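Local coordinates for protein beta-lactamase (Sebaldella termitidis, PDB 6N1N) that probably hydrolyses beta-lactam antibiotics to substituted beta-amino acids, as a serine-dependent class D beta-lactamase, at residues Y119-E122 and N127-V130; R47-T52 and F123-Q128. All coordinates share one frame; numbering follows the deposited sequence.

Contact 1: residues Y119-E122 and N127-V130; sequences YLKE and NQIV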
loop_
_atom_site.group_PDB
_atom_site.type_symbol
_atom_site.label_atom_id
_atom_site.label_comp_id
_atom_site.label_asym_id
_atom_site.label_seq_id
_atom_site.Cartn_x
_atom_site.Cartn_y
_atom_site.Cartn_z
ATOM N N TYR A 119 -13.124 7.707 8.321
ATOM C CA TYR A 119 -12.455 6.486 7.901
ATOM C C TYR A 119 -11.003 6.438 8.354
ATOM O O TYR A 119 -10.509 5.381 8.751
ATOM C CB TYR A 119 -12.554 6.331 6.379
ATOM C CG TYR A 119 -13.894 5.788 5.934
ATOM C CD1 TYR A 119 -14.216 4.450 6.120
ATOM C CD2 TYR A 119 -14.845 6.616 5.353
ATOM C CE1 TYR A 119 -15.444 3.947 5.713
ATOM C CE2 TYR A 119 -16.073 6.123 4.940
ATOM C CZ TYR A 119 -16.367 4.792 5.130
ATOM O OH TYR A 119 -17.595 4.314 4.726
ATOM N N LEU A 120 -10.288 7.569 8.296
ATOM C CA LEU A 120 -8.904 7.573 8.758
ATOM C C LEU A 120 -8.828 7.248 10.250
ATOM O O LEU A 120 -7.875 6.589 10.685
ATOM C CB LEU A 120 -8.252 8.919 8.435
ATOM C CG LEU A 120 -8.178 9.265 6.943
ATOM C CD1 LEU A 120 -7.527 10.623 6.750
ATOM C CD2 LEU A 120 -7.435 8.236 6.086
ATOM N N LYS A 121 -9.843 7.645 11.021
ATOM C CA LYS A 121 -9.901 7.284 12.440
ATOM C C LYS A 121 -10.186 5.793 12.613
ATOM O O LYS A 121 -9.493 5.100 13.373
ATOM C CB LYS A 121 -10.960 8.135 13.135
ATOM C CG LYS A 121 -11.129 7.846 14.623
ATOM C CD LYS A 121 -12.107 8.840 15.262
ATOM C CE LYS A 121 -12.678 8.338 16.590
ATOM N NZ LYS A 121 -11.865 8.750 17.771
ATOM N N GLU A 122 -11.210 5.290 11.920
ATOM C CA GLU A 122 -11.541 3.868 11.957
ATOM C C GLU A 122 -10.343 3.016 11.575
ATOM O O GLU A 122 -10.086 1.970 12.190
ATOM C CB GLU A 122 -12.728 3.634 11.018
ATOM C CG GLU A 122 -13.174 2.192 10.796
ATOM C CD GLU A 122 -13.951 1.621 11.954
ATOM O OE1 GLU A 122 -14.215 2.365 12.919
ATOM O OE2 GLU A 122 -14.299 0.420 11.907
ATOM N N ASN A 127 -1.074 9.724 10.706
ATOM C CA ASN A 127 -1.411 10.946 11.424
ATOM C C ASN A 127 -2.846 11.418 11.180
ATOM O O ASN A 127 -3.294 12.363 11.838
ATOM C CB ASN A 127 -0.421 12.071 11.073
ATOM C CG ASN A 127 -0.447 12.460 9.603
ATOM O OD1 ASN A 127 -1.285 11.994 8.829
ATOM N ND2 ASN A 127 0.483 13.352 9.212
ATOM N N GLN A 128 -3.573 10.759 10.276
ATOM C CA GLN A 128 -4.987 11.027 10.010
ATOM C C GLN A 128 -5.243 12.459 9.565
ATOM O O GLN A 128 -6.352 12.960 9.735
ATOM C CB GLN A 128 -5.850 10.699 11.232
ATOM C CG GLN A 128 -5.725 9.243 11.669
ATOM C CD GLN A 128 -6.602 8.890 12.854
ATOM O OE1 GLN A 128 -7.655 9.486 13.055
ATOM N NE2 GLN A 128 -6.157 7.920 13.660
ATOM N N ILE A 129 -4.251 13.100 8.941
ATOM C CA ILE A 129 -4.379 14.484 8.470
ATOM C C ILE A 129 -4.943 14.529 7.047
ATOM O O ILE A 129 -4.435 13.857 6.145
ATOM C CB ILE A 129 -3.021 15.213 8.515
ATOM C CG1 ILE A 129 -2.359 15.161 9.891
ATOM C CG2 ILE A 129 -3.188 16.680 8.050
ATOM C CD1 ILE A 129 -3.095 15.823 10.976
ATOM N N VAL A 130 -5.961 15.364 6.846
ATOM C CA VAL A 130 -6.501 15.723 5.529
ATOM C C VAL A 130 -6.304 17.225 5.352
ATOM O O VAL A 130 -6.861 18.013 6.122
ATOM C CB VAL A 130 -7.990 15.359 5.420
ATOM C CG1 VAL A 130 -8.582 15.769 4.089
ATOM C CG2 VAL A 130 -8.194 13.847 5.664
HETATM O O HOH W 1 -7.861 6.111 15.297
#
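Leu120 and Lys121, in the last turn of helix 113-122, receive the chain as it doubles back through residues 127-130. The returning segment is first shaped from within: Asn127 OD1 accepts from Ile129 N (3.2 Å, nearly straight at 164°), closing an Asx turn, although the donor stands well above the amide plane. OD1 also accepts from Lys144 N and ND2 bonds to Ser142 O, so three backbone groups hold this amide. In Gln128, with CG anti to its carbonyl carbon (chi1 -59°) and the chain extended beyond it, the amide is laid against the helix backbone, CD 3.4 Å from Leu120 O and OE1 3.2 Å from Lys121 CA. No direct hydrogen bond results; a water accepts from Gln128 NE2 (3.0 Å) and donates to Lys121 O (2.7 Å). Val130 points toward the helix, and its CG2 meets Leu120 CD1 at 3.5 Å, a tight methyl contact crossing at a slant; the valine also touches Ser113 and Lys117, earlier on the same helix. The example illustrates how a helix end is covered by its own returning chain, here at the Tyr-Gly-Asn motif of class D beta-lactamases, whose asparagine, Asn127, makes the Asx turn.

Contact 2: residues R47-T52 and F123-Q128; sequences RLPAST and FNYGNQ
No direct hydrogen bond joins Tyr125 to Thr52; a water bridges them, accepting from Tyr125 OH (2.7 Å), where it lies in the plane of the ring at its edge, and donating to Thr52 O (3.0 Å). The pair links two signatures of class D beta-lactamases, the Tyr-Gly-Asn motif at 125-127 and the Ser-Thr-Phe-Lys motif that starts at Ser51, the predicted acylated serine. Ser51 OG hydrogen-bonds to the carboxylated lysine at position 54 and to a sulfate ion, probably from the crystallisation liquor. Tyr125 is the centre of an inverse gamma turn and opens a type II' turn to Gln128, with Gly126 at its second position. Placing CG opposite the backbone N (chi1 -159°) sends the phenol towards the serine loop, where Pro49 CB sits at the ring edge, 3.5 Å from Tyr125 OH. Thr52 OG1 stays 3.9 Å from that same hydroxyl, too long for a hydrogen bond; OG1 has other partners, including Gln150 NE2. The worked example shows a tyrosine bordering the loop of the predicted acylated serine, without contact to Ser51 itself. Within that loop Pro49 O takes two donors from one face of its carbonyl plane, Thr52 N at 3.2 Å and Thr52 OG1 at 2.8 Å.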
loop_
_atom_site.group_PDB
_atom_site.type_symbol
_atom_site.label_atom_id
_atom_site.label_comp_id
_atom_site.label_asym_id
_atom_site.label_seq_id
_atom_site.Cartn_x
_atom_site.Cartn_y
_atom_site.Cartn_z
ATOM N N ARG A 47 5.710 8.717 6.580
ATOM C CA ARG A 47 5.903 9.426 5.318
ATOM C C ARG A 47 4.601 9.366 4.528
ATOM O O ARG A 47 3.722 8.553 4.823
ATOM C CB ARG A 47 7.052 8.850 4.495
ATOM C CG ARG A 47 8.388 8.949 5.223
ATOM C CD ARG A 47 9.507 8.727 4.302
ATOM N NE ARG A 47 10.826 8.869 4.917
ATOM C CZ ARG A 47 11.571 9.972 4.886
ATOM N NH1 ARG A 47 11.137 11.080 4.299
ATOM N NH2 ARG A 47 12.774 9.964 5.444
ATOM N N LEU A 48 4.485 10.213 3.485
ATOM C CA LEU A 48 3.268 10.225 2.686
ATOM C C LEU A 48 3.004 8.827 2.119
ATOM O O LEU A 48 3.948 8.105 1.769
ATOM C CB LEU A 48 3.331 11.250 1.541
ATOM C CG LEU A 48 4.012 10.909 0.202
ATOM C CD1 LEU A 48 3.696 12.037 -0.803
ATOM C CD2 LEU A 48 5.486 10.760 0.384
ATOM N N PRO A 49 1.733 8.399 2.072
ATOM C CA PRO A 49 1.426 7.058 1.541
ATOM C C PRO A 49 1.474 6.950 0.030
ATOM O O PRO A 49 1.652 5.837 -0.493
ATOM C CB PRO A 49 0.001 6.811 2.029
ATOM C CG PRO A 49 -0.580 8.209 2.169
ATOM C CD PRO A 49 0.556 9.006 2.725
ATOM N N ALA A 50 1.287 8.057 -0.677
ATOM C CA ALA A 50 1.157 8.053 -2.127
ATOM C C ALA A 50 0.161 6.979 -2.547
ATOM O O ALA A 50 -0.878 6.852 -1.916
ATOM C CB ALA A 50 2.525 7.900 -2.777
ATOM N N SER A 51 0.419 6.241 -3.632
ATOM C CA SER A 51 -0.640 5.392 -4.159
ATOM C C SER A 51 -0.875 4.140 -3.316
ATOM O O SER A 51 -1.795 3.392 -3.661
ATOM C CB SER A 51 -0.351 4.975 -5.607
ATOM O OG SER A 51 -0.372 6.099 -6.487
ATOM N N THR A 52 -0.114 3.888 -2.240
ATOM C CA THR A 52 -0.560 2.829 -1.335
ATOM C C THR A 52 -1.914 3.171 -0.732
ATOM O O THR A 52 -2.605 2.269 -0.232
ATOM C CB THR A 52 0.433 2.532 -0.196
ATOM O OG1 THR A 52 0.513 3.617 0.719
ATOM C CG2 THR A 52 1.812 2.167 -0.753
ATOM N N PHE A 123 -9.585 3.458 10.574
ATOM C CA PHE A 123 -8.459 2.721 10.024
ATOM C C PHE A 123 -7.153 2.941 10.792
ATOM O O PHE A 123 -6.139 2.308 10.449
ATOM C CB PHE A 123 -8.234 3.127 8.555
ATOM C CG PHE A 123 -9.308 2.692 7.607
ATOM C CD1 PHE A 123 -10.311 1.816 7.989
ATOM C CD2 PHE A 123 -9.311 3.180 6.312
ATOM C CE1 PHE A 123 -11.292 1.419 7.090
ATOM C CE2 PHE A 123 -10.296 2.791 5.416
ATOM C CZ PHE A 123 -11.281 1.905 5.824
ATOM N N ASN A 124 -7.135 3.831 11.794
ATOM C CA ASN A 124 -5.895 4.190 12.492
ATOM C C ASN A 124 -4.799 4.539 11.482
ATOM O O ASN A 124 -3.677 4.038 11.530
ATOM C CB ASN A 124 -5.438 3.049 13.408
ATOM C CG ASN A 124 -6.545 2.536 14.281
ATOM O OD1 ASN A 124 -7.016 3.248 15.168
ATOM N ND2 ASN A 124 -6.977 1.297 14.036
ATOM N N TYR A 125 -5.143 5.403 10.537
ATOM C CA TYR A 125 -4.324 5.562 9.341
ATOM C C TYR A 125 -3.356 6.708 9.559
ATOM O O TYR A 125 -3.567 7.846 9.128
ATOM C CB TYR A 125 -5.185 5.755 8.110
ATOM C CG TYR A 125 -4.426 5.417 6.829
ATOM C CD1 TYR A 125 -4.390 4.108 6.341
ATOM C CD2 TYR A 125 -3.683 6.371 6.167
ATOM C CE1 TYR A 125 -3.683 3.782 5.187
ATOM C CE2 TYR A 125 -2.960 6.058 5.005
ATOM C CZ TYR A 125 -2.979 4.761 4.518
ATOM O OH TYR A 125 -2.258 4.442 3.395
ATOM N N GLY A 126 -2.246 6.381 10.223
ATOM C CA GLY A 126 -1.148 7.326 10.346
ATOM C C GLY A 126 -1.531 8.545 11.158
ATOM O O GLY A 126 -2.226 8.454 12.179
ATOM N N ASN A 127 -1.074 9.724 10.706
ATOM C CA ASN A 127 -1.411 10.946 11.424
ATOM C C ASN A 127 -2.846 11.418 11.180
ATOM O O ASN A 127 -3.294 12.363 11.838
ATOM C CB ASN A 127 -0.421 12.071 11.073
ATOM C CG ASN A 127 -0.447 12.460 9.603
ATOM O OD1 ASN A 127 -1.285 11.994 8.829
ATOM N ND2 ASN A 127 0.483 13.352 9.212
ATOM N N GLN A 128 -3.573 10.759 10.276
ATOM C CA GLN A 128 -4.987 11.027 10.010
ATOM C C GLN A 128 -5.243 12.459 9.565
ATOM O O GLN A 128 -6.352 12.960 9.735
ATOM C CB GLN A 128 -5.850 10.699 11.232
ATOM C CG GLN A 128 -5.725 9.243 11.669
ATOM C CD GLN A 128 -6.602 8.890 12.854
ATOM O OE1 GLN A 128 -7.655 9.486 13.055
ATOM N NE2 GLN A 128 -6.157 7.920 13.660
HETATM O O HOH W 2 -2.322 1.875 2.679
#

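Overall arrangement
From the N terminus, the chain first passes 47-52, between strand 34-37 and helix 56-63, and then makes a long excursion of 70 residues whose regular structure is all helical. Contact 2 closes that excursion when 123-128 returns beside the serine loop. Contact 1 closes a much shorter loop of four residues, starting inside the excursion at 119-122 and ending just beyond it at 127-130, so the two closures interlock rather than nest. They share Asn127 and Gln128, and a probable hydrogen bond from Tyr125 N to Leu120 O joins them. Together they connect the end of helix 113-122 with the serine loop leading into helix 56-63.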